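Local coordinates for protein aspartokinase (Clostridium acetobutylicum, PDB 3TVI) that binds lysine and probably phosphorylates the beta-carboxyl group of L-aspartate with ATP, the first step from aspartate toward threonine, methionine and lysine, at residues S108-A113 and D179-S184; E131-A136 and L161-A166; K229-E234 and V380-A385. One frame throughout, in Å; residues are numbered along the deposited sequence.

Contact 1 (S108-A113 and D179-S184); sequences SSDYAA and DVKTFS
Asp110, in the first turn of helix 109-127, reaches across to strand 180-182 and accepts the backbone N-H of Thr182 on its carboxylate oxygen OD2. From Thr182 N to Asp110 OD2 the bond measures 2.8 Å and runs nearly straight, 166° at the hydrogen. The donor meets the oxygen on its anti side, 31° out of the carboxylate plane. CG of Asp110 stands anti to its carbonyl carbon (chi1 -80°), which swings the carboxylate over the strand; Asp110 CB lies 3.3 Å from Val180 O. The methyl CG2 of Thr182 packs on the same oxygen. Val180 fills the other half of the contact: its CG1 sits 3.7 Å from Tyr111 CA, and its CG2 comes to the edge of the Tyr111 ring, near the ring plane. Helix and strand axes approach to 6.9 Å, the strand running steeply across the helix. The helix start is fixed by Ser108, the N-cap, whose OG accepts from Tyr111 N at 3.0 Å. Thr182 OG1 turns to Phe171 O, and Lys181 and Phe183 pair through their backbones with Gly173 and Phe171 in the two-stranded hairpin. One carboxylate thus ties a helix start to a hairpin edge, close to the predicted substrate residues Thr52 and Glu117; the first-turn amides and Lys181 NZ, 5.0 Å from Asp110 OD2 without contact, would probably favour its ionised form.

Contact 2 (E131-A136 and L161-A166); sequences EFIDAA and LSCNKA
Glu131 and Cys163 are brought together by similar first torsions: CG of Glu131 (chi1 -85°) and SG of Cys163 (chi1 -69°) each stand anti to their own carbonyl carbon. Glu131 then runs extended to its carboxylate, which lies alongside the sulfur without a clear hydrogen bond between them. At a wide angle to the carboxylate, the end of Ile133 reaches the same sulfur, Ile133 CD1 to Cys163 SG 4.0 Å, and touches the methyl of Ala166. Beneath these side chains the backbones pair in parallel at a bridge between Glu131 and Ala166. Glu131 N donates to Lys165 O at 2.9 Å, and Ala166 CA adds a CH...O contact of 3.3 Å to Glu131 O. Ala166 is bonded in turn to Lys34 and Ile36 of strand 33-38, while Val167 carries the pairing on to Glu131 and Ile133. The contact therefore adds the outermost strand 131-132 to the central sheet of the amino acid kinase fold by parallel backbone bonds: the backbone pair supplies the polar tie, and Cys163 is buried against the apolar end of Ile133.

Contact 3 (K229-E234 and V380-A385); sequences KISYKE and VGTGMA
Glu234 OE2 takes the backbone N-H of Thr382, with Thr382 N 2.8 Å away. The donor comes from the anti side, 34° out of the carboxylate plane, and the bond is bent to 142° at the hydrogen. The hydroxyl OG1 of Thr382, set between its own N and carbonyl carbon (chi1 47°), adds a weak bond to Glu234 OE2 at 3.4 Å. Thr290 OG1 is a further partner of OE2. Glu234 OE1 turns back to its own segment and accepts Ser231 N through its anti lone pair at 2.9 Å, while a salt bridge from Lys282 reaches it as well. Ser231 OG answers by accepting Glu234 N, 2.9 Å away, completing a capping box at the start of helix 232-240; Asp279 OD2 also bonds to this hydroxyl. The Thr382 side chain stands nearly perpendicular to that of Glu234 and lays CG2 3.8 Å from Glu234 CD. Val380 runs alongside Glu234, pointing the other way, its CG1 4.1 Å from Glu234 CG, and continues onto Glu237 and Leu238 of the same helix. Next door, Lys233 forms a salt bridge with Glu304 of the second subunit. A buried carboxylate thus serves two ends: one oxygen completes the capping box of its own helix, the other holds the ACT-region loop, joining catalytic and regulatory parts, and Lys282 with the surrounding donors would probably keep it ionised.

Contacts 1 and 2 both belong to the amino acid kinase region and are nested: the chain enters helix 109-127 at contact 1, continues into strand 131-132, returns through 161-166 in contact 2, and reaches strand 180-182 to close contact 1. Their centres lie about 20 Å apart, their nearest atoms about 5 Å. Contact 3 comes later along the chain, with its centre about 37 Å from that of contact 1 and about 35 Å from that of contact 2. Contacts 2 and 3 reach the same mixed sheet at its two outermost strands, 131-132 and 229-231. Contact 3 alone bridges to the ACT region, with a bound lysine about 13 Å from the side chain of Val380.

Contact 1 (S108-A113 and D179-S184)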
loop_
_atom_site.group_PDB
_atom_site.type_symbol
_atom_site.label_atom_id
_atom_site.label_comp_id
_atom_site.label_asym_id
_atom_site.label_seq_id
_atom_site.Cartn_x
_atom_site.Cartn_y
_atom_site.Cartn_z
ATOM N N SER B 108 -29.160 16.980 32.093
ATOM C CA SER B 108 -28.135 16.980 31.037
ATOM C C SER B 108 -28.696 16.480 29.727
ATOM O O SER B 108 -29.738 15.819 29.700
ATOM C CB SER B 108 -26.928 16.115 31.430
ATOM O OG SER B 108 -27.267 14.746 31.540
ATOM N N SER B 109 -28.010 16.802 28.636
ATOM C CA SER B 109 -28.366 16.251 27.342
ATOM C C SER B 109 -28.359 14.736 27.449
ATOM O O SER B 109 -29.330 14.086 27.071
ATOM C CB SER B 109 -27.382 16.693 26.269
ATOM O OG SER B 109 -26.104 16.138 26.521
ATOM N N ASP B 110 -27.278 14.179 27.988
ATOM C CA ASP B 110 -27.162 12.728 28.130
ATOM C C ASP B 110 -28.395 12.118 28.819
ATOM O O ASP B 110 -28.938 11.118 28.360
ATOM C CB ASP B 110 -25.877 12.341 28.876
ATOM C CG ASP B 110 -24.648 12.358 27.979
ATOM O OD1 ASP B 110 -24.524 13.283 27.145
ATOM O OD2 ASP B 110 -23.798 11.449 28.113
ATOM N N TYR B 111 -28.844 12.727 29.907
ATOM C CA TYR B 111 -30.080 12.301 30.535
ATOM C C TYR B 111 -31.238 12.402 29.534
ATOM O O TYR B 111 -31.968 11.436 29.296
ATOM C CB TYR B 111 -30.393 13.154 31.768
ATOM C CG TYR B 111 -31.739 12.815 32.352
ATOM C CD1 TYR B 111 -32.872 13.531 31.992
ATOM C CD2 TYR B 111 -31.886 11.743 33.213
ATOM C CE1 TYR B 111 -34.109 13.209 32.501
ATOM C CE2 TYR B 111 -33.120 11.412 33.726
ATOM C CZ TYR B 111 -34.229 12.151 33.371
ATOM O OH TYR B 111 -35.468 11.824 33.883
ATOM N N ALA B 112 -31.394 13.587 28.954
ATOM C CA ALA B 112 -32.461 13.850 27.999
ATOM C C ALA B 112 -32.601 12.726 26.971
ATOM O O ALA B 112 -33.624 12.059 26.919
ATOM C CB ALA B 112 -32.213 15.177 27.297
ATOM N N ALA B 113 -31.556 12.511 26.177
ATOM C CA ALA B 113 -31.629 11.613 25.022
ATOM C C ALA B 113 -31.723 10.136 25.411
ATOM O O ALA B 113 -32.254 9.317 24.643
ATOM C CB ALA B 113 -30.438 11.841 24.101
ATOM N N ASP B 179 -23.722 10.675 37.608
ATOM C CA ASP B 179 -24.719 11.269 36.717
ATOM C C ASP B 179 -24.805 10.469 35.420
ATOM O O ASP B 179 -23.839 9.811 35.028
ATOM C CB ASP B 179 -24.382 12.737 36.430
ATOM C CG ASP B 179 -24.504 13.625 37.673
ATOM O OD1 ASP B 179 -25.183 13.234 38.652
ATOM O OD2 ASP B 179 -23.917 14.728 37.672
ATOM N N VAL B 180 -25.967 10.529 34.768
ATOM C CA VAL B 180 -26.237 9.743 33.561
ATOM C C VAL B 180 -25.299 10.092 32.417
ATOM O O VAL B 180 -25.266 11.232 31.959
ATOM C CB VAL B 180 -27.676 9.942 33.064
ATOM C CG1 VAL B 180 -27.814 9.529 31.605
ATOM C CG2 VAL B 180 -28.633 9.155 33.932
ATOM N N LYS B 181 -24.548 9.088 31.964
ATOM C CA LYS B 181 -23.666 9.212 30.807
ATOM C C LYS B 181 -24.134 8.256 29.714
ATOM O O LYS B 181 -24.455 7.105 29.986
ATOM C CB LYS B 181 -22.225 8.884 31.205
ATOM C CG LYS B 181 -21.176 9.655 30.417
ATOM C CD LYS B 181 -19.758 9.248 30.800
ATOM C CE LYS B 181 -18.728 10.228 30.256
ATOM N NZ LYS B 181 -18.946 10.521 28.810
ATOM N N THR B 182 -24.176 8.738 28.480
ATOM C CA THR B 182 -24.629 7.931 27.359
ATOM C C THR B 182 -23.404 7.442 26.608
ATOM O O THR B 182 -22.355 8.082 26.672
ATOM C CB THR B 182 -25.548 8.750 26.423
ATOM O OG1 THR B 182 -26.620 7.922 25.958
ATOM C CG2 THR B 182 -24.777 9.335 25.227
ATOM N N PHE B 183 -23.529 6.308 25.920
ATOM C CA PHE B 183 -22.469 5.815 25.035
ATOM C C PHE B 183 -22.331 6.743 23.839
ATOM O O PHE B 183 -23.317 7.301 23.372
ATOM C CB PHE B 183 -22.783 4.410 24.529
ATOM C CG PHE B 183 -22.630 3.340 25.563
ATOM C CD1 PHE B 183 -21.383 2.813 25.856
ATOM C CD2 PHE B 183 -23.735 2.842 26.232
ATOM C CE1 PHE B 183 -21.234 1.819 26.811
ATOM C CE2 PHE B 183 -23.602 1.848 27.189
ATOM C CZ PHE B 183 -22.346 1.335 27.480
ATOM N N SER B 184 -21.107 6.917 23.352
ATOM C CA SER B 184 -20.854 7.716 22.139
ATOM C C SER B 184 -20.786 6.828 20.903
ATOM O O SER B 184 -21.188 7.241 19.818
ATOM C CB SER B 184 -19.555 8.497 22.271
ATOM O OG SER B 184 -18.512 7.615 22.615
#

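Contact 2 (E131-A136 and L161-A166)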
loop_
_atom_site.group_PDB
_atom_site.type_symbol
_atom_site.label_atom_id
_atom_site.label_comp_id
_atom_site.label_asym_id
_atom_site.label_seq_id
_atom_site.Cartn_x
_atom_site.Cartn_y
_atom_site.Cartn_z
ATOM N N GLU B 131 -38.458 -7.997 35.607
ATOM C CA GLU B 131 -37.956 -6.970 36.516
ATOM C C GLU B 131 -37.252 -5.847 35.768
ATOM O O GLU B 131 -36.341 -6.091 34.983
ATOM C CB GLU B 131 -36.994 -7.567 37.538
ATOM C CG GLU B 131 -37.689 -8.161 38.747
ATOM C CD GLU B 131 -36.721 -8.487 39.866
ATOM O OE1 GLU B 131 -36.044 -7.558 40.373
ATOM O OE2 GLU B 131 -36.636 -9.679 40.238
ATOM N N PHE B 132 -37.673 -4.612 36.014
ATOM C CA PHE B 132 -37.008 -3.468 35.419
ATOM C C PHE B 132 -35.766 -3.129 36.210
ATOM O O PHE B 132 -35.831 -2.941 37.419
ATOM C CB PHE B 132 -37.898 -2.236 35.399
ATOM C CG PHE B 132 -37.204 -1.028 34.862
ATOM C CD1 PHE B 132 -37.129 -0.812 33.495
ATOM C CD2 PHE B 132 -36.579 -0.133 35.715
ATOM C CE1 PHE B 132 -36.461 0.291 32.989
ATOM C CE2 PHE B 132 -35.906 0.971 35.215
ATOM C CZ PHE B 132 -35.851 1.184 33.850
ATOM N N ILE B 133 -34.646 -3.018 35.508
ATOM C CA ILE B 133 -33.379 -2.643 36.116
ATOM C C ILE B 133 -32.747 -1.510 35.326
ATOM O O ILE B 133 -32.239 -1.734 34.236
ATOM C CB ILE B 133 -32.411 -3.828 36.127
ATOM C CG1 ILE B 133 -32.893 -4.886 37.111
ATOM C CG2 ILE B 133 -31.016 -3.357 36.486
ATOM C CD1 ILE B 133 -31.951 -6.062 37.233
ATOM N N ASP B 134 -32.770 -0.301 35.880
ATOM C CA ASP B 134 -32.197 0.857 35.205
ATOM C C ASP B 134 -30.747 0.566 34.874
ATOM O O ASP B 134 -30.077 -0.155 35.598
ATOM C CB ASP B 134 -32.302 2.120 36.070
ATOM C CG ASP B 134 -32.047 3.402 35.278
ATOM O OD1 ASP B 134 -30.975 3.532 34.658
ATOM O OD2 ASP B 134 -32.910 4.299 35.281
ATOM N N ALA B 135 -30.290 1.115 33.754
ATOM C CA ALA B 135 -28.913 0.963 33.306
ATOM C C ALA B 135 -27.971 1.629 34.291
ATOM O O ALA B 135 -26.927 1.071 34.637
ATOM C CB ALA B 135 -28.740 1.587 31.935
ATOM N N ALA B 136 -28.367 2.813 34.759
ATOM C CA ALA B 136 -27.543 3.641 35.640
ATOM C C ALA B 136 -27.157 2.935 36.921
ATOM O O ALA B 136 -26.226 3.364 37.589
ATOM C CB ALA B 136 -28.256 4.946 35.962
ATOM N N LEU B 161 -28.247 -11.184 37.051
ATOM C CA LEU B 161 -28.344 -12.651 36.995
ATOM C C LEU B 161 -29.076 -13.220 38.218
ATOM O O LEU B 161 -29.446 -14.392 38.235
ATOM C CB LEU B 161 -26.984 -13.317 36.763
ATOM C CG LEU B 161 -26.170 -13.902 37.913
ATOM C CD1 LEU B 161 -26.622 -15.317 38.244
ATOM C CD2 LEU B 161 -24.692 -13.906 37.544
ATOM N N SER B 162 -29.310 -12.380 39.223
ATOM C CA SER B 162 -30.169 -12.738 40.348
ATOM C C SER B 162 -31.665 -12.574 40.049
ATOM O O SER B 162 -32.489 -12.861 40.915
ATOM C CB SER B 162 -29.813 -11.894 41.566
ATOM O OG SER B 162 -30.119 -10.535 41.329
ATOM N N CYS B 163 -32.013 -12.091 38.855
ATOM C CA CYS B 163 -33.409 -12.068 38.406
ATOM C C CYS B 163 -33.645 -13.216 37.446
ATOM O O CYS B 163 -32.751 -13.582 36.683
ATOM C CB CYS B 163 -33.750 -10.764 37.686
ATOM S SG CYS B 163 -33.800 -9.286 38.725
ATOM N N ASN B 164 -34.853 -13.768 37.490
ATOM C CA ASN B 164 -35.300 -14.782 36.543
ATOM C C ASN B 164 -35.408 -14.167 35.141
ATOM O O ASN B 164 -34.817 -14.655 34.184
ATOM C CB ASN B 164 -36.649 -15.348 37.002
ATOM C CG ASN B 164 -37.064 -16.600 36.248
ATOM O OD1 ASN B 164 -36.458 -16.972 35.237
ATOM N ND2 ASN B 164 -38.110 -17.264 36.742
ATOM N N LYS B 165 -36.153 -13.075 35.044
ATOM C CA LYS B 165 -36.361 -12.368 33.788
ATOM C C LYS B 165 -36.217 -10.877 34.081
ATOM O O LYS B 165 -36.847 -10.372 35.011
ATOM C CB LYS B 165 -37.760 -12.688 33.231
ATOM C CG LYS B 165 -37.978 -12.288 31.777
ATOM C CD LYS B 165 -39.450 -12.263 31.371
ATOM C CE LYS B 165 -39.969 -13.629 30.941
ATOM N NZ LYS B 165 -41.378 -13.557 30.441
ATOM N N ALA B 166 -35.394 -10.177 33.306
ATOM C CA ALA B 166 -35.117 -8.773 33.580
ATOM C C ALA B 166 -34.943 -7.942 32.310
ATOM O O ALA B 166 -34.227 -8.353 31.394
ATOM C CB ALA B 166 -33.882 -8.659 34.454
#

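Contact 3 (K229-E234 and V380-A385)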
loop_
_atom_site.group_PDB
_atom_site.type_symbol
_atom_site.label_atom_id
_atom_site.label_comp_id
_atom_site.label_asym_id
_atom_site.label_seq_id
_atom_site.Cartn_x
_atom_site.Cartn_y
_atom_site.Cartn_z
ATOM N N LYS B 229 -22.310 -18.911 9.542
ATOM C CA LYS B 229 -21.348 -18.638 10.626
ATOM C C LYS B 229 -20.221 -17.687 10.178
ATOM O O LYS B 229 -19.843 -17.675 9.016
ATOM C CB LYS B 229 -20.740 -19.957 11.102
ATOM C CG LYS B 229 -21.678 -20.840 11.910
ATOM C CD LYS B 229 -21.253 -22.303 11.896
ATOM C CE LYS B 229 -21.601 -22.983 13.216
ATOM N NZ LYS B 229 -21.905 -24.440 13.105
ATOM N N ILE B 230 -19.676 -16.902 11.100
ATOM C CA ILE B 230 -18.694 -15.872 10.739
ATOM C C ILE B 230 -17.835 -15.481 11.953
ATOM O O ILE B 230 -18.358 -15.276 13.038
ATOM C CB ILE B 230 -19.421 -14.635 10.170
ATOM C CG1 ILE B 230 -18.440 -13.585 9.664
ATOM C CG2 ILE B 230 -20.331 -14.008 11.215
ATOM C CD1 ILE B 230 -19.103 -12.541 8.797
ATOM N N SER B 231 -16.518 -15.399 11.786
ATOM C CA SER B 231 -15.644 -15.054 12.911
ATOM C C SER B 231 -15.698 -13.550 13.105
ATOM O O SER B 231 -16.232 -12.846 12.255
ATOM C CB SER B 231 -14.199 -15.530 12.661
ATOM O OG SER B 231 -13.364 -14.508 12.127
ATOM N N TYR B 232 -15.150 -13.055 14.212
ATOM C CA TYR B 232 -15.113 -11.613 14.445
ATOM C C TYR B 232 -14.199 -10.972 13.412
ATOM O O TYR B 232 -14.614 -10.051 12.700
ATOM C CB TYR B 232 -14.646 -11.257 15.865
ATOM C CG TYR B 232 -15.552 -11.755 16.985
ATOM C CD1 TYR B 232 -16.925 -11.520 16.959
ATOM C CD2 TYR B 232 -15.027 -12.450 18.078
ATOM C CE1 TYR B 232 -17.748 -11.980 17.976
ATOM C CE2 TYR B 232 -15.842 -12.911 19.102
ATOM C CZ TYR B 232 -17.200 -12.677 19.046
ATOM O OH TYR B 232 -18.014 -13.130 20.059
ATOM N N LYS B 233 -12.964 -11.476 13.321
ATOM C CA LYS B 233 -11.966 -10.964 12.363
ATOM C C LYS B 233 -12.526 -10.993 10.943
ATOM O O LYS B 233 -12.332 -10.063 10.159
ATOM C CB LYS B 233 -10.671 -11.781 12.450
ATOM C CG LYS B 233 -9.792 -11.730 11.201
ATOM C CD LYS B 233 -8.921 -10.480 11.089
ATOM C CE LYS B 233 -7.439 -10.799 11.297
ATOM N NZ LYS B 233 -6.581 -9.577 11.304
ATOM N N GLU B 234 -13.227 -12.078 10.638
ATOM C CA GLU B 234 -13.889 -12.266 9.354
ATOM C C GLU B 234 -14.899 -11.145 9.119
ATOM O O GLU B 234 -14.836 -10.429 8.114
ATOM C CB GLU B 234 -14.600 -13.621 9.370
ATOM C CG GLU B 234 -14.633 -14.371 8.053
ATOM C CD GLU B 234 -14.786 -15.866 8.268
ATOM O OE1 GLU B 234 -15.342 -16.276 9.320
ATOM O OE2 GLU B 234 -14.334 -16.635 7.394
ATOM N N VAL B 380 -13.657 -12.623 1.204
ATOM C CA VAL B 380 -13.203 -12.880 2.568
ATOM C C VAL B 380 -13.548 -14.298 3.008
ATOM O O VAL B 380 -14.597 -14.836 2.637
ATOM C CB VAL B 380 -13.854 -11.877 3.545
ATOM C CG1 VAL B 380 -13.353 -12.070 4.960
ATOM C CG2 VAL B 380 -13.563 -10.460 3.108
ATOM N N GLY B 381 -12.660 -14.907 3.791
ATOM C CA GLY B 381 -12.941 -16.219 4.363
ATOM C C GLY B 381 -11.758 -16.764 5.123
ATOM O O GLY B 381 -10.635 -16.530 4.727
ATOM N N THR B 382 -11.989 -17.473 6.224
ATOM C CA THR B 382 -10.881 -18.097 6.959
ATOM C C THR B 382 -10.264 -19.203 6.101
ATOM O O THR B 382 -9.051 -19.296 5.977
ATOM C CB THR B 382 -11.322 -18.663 8.327
ATOM O OG1 THR B 382 -12.528 -19.413 8.173
ATOM C CG2 THR B 382 -11.561 -17.544 9.339
ATOM N N GLY B 383 -11.114 -20.003 5.466
ATOM C CA GLY B 383 -10.673 -21.115 4.627
ATOM C C GLY B 383 -9.886 -20.754 3.376
ATOM O O GLY B 383 -9.482 -21.643 2.623
HETATM N N MSE B 384 -9.660 -19.466 3.139
HETATM C CA MSE B 384 -8.789 -19.038 2.037
HETATM C C MSE B 384 -7.497 -18.508 2.604
HETATM O O MSE B 384 -6.993 -17.469 2.164
HETATM C CB MSE B 384 -9.493 -18.002 1.154
HETATM C CG MSE B 384 -10.090 -16.827 1.919
HETATM SE SE MSE B 384 -10.678 -15.419 0.690
HETATM C CE MSE B 384 -9.219 -15.548 -0.627
ATOM N N ALA B 385 -6.940 -19.239 3.570
ATOM C CA ALA B 385 -5.851 -18.731 4.406
ATOM C C ALA B 385 -4.997 -19.859 4.968
ATOM O O ALA B 385 -5.128 -20.174 6.149
ATOM C CB ALA B 385 -6.430 -17.927 5.557
#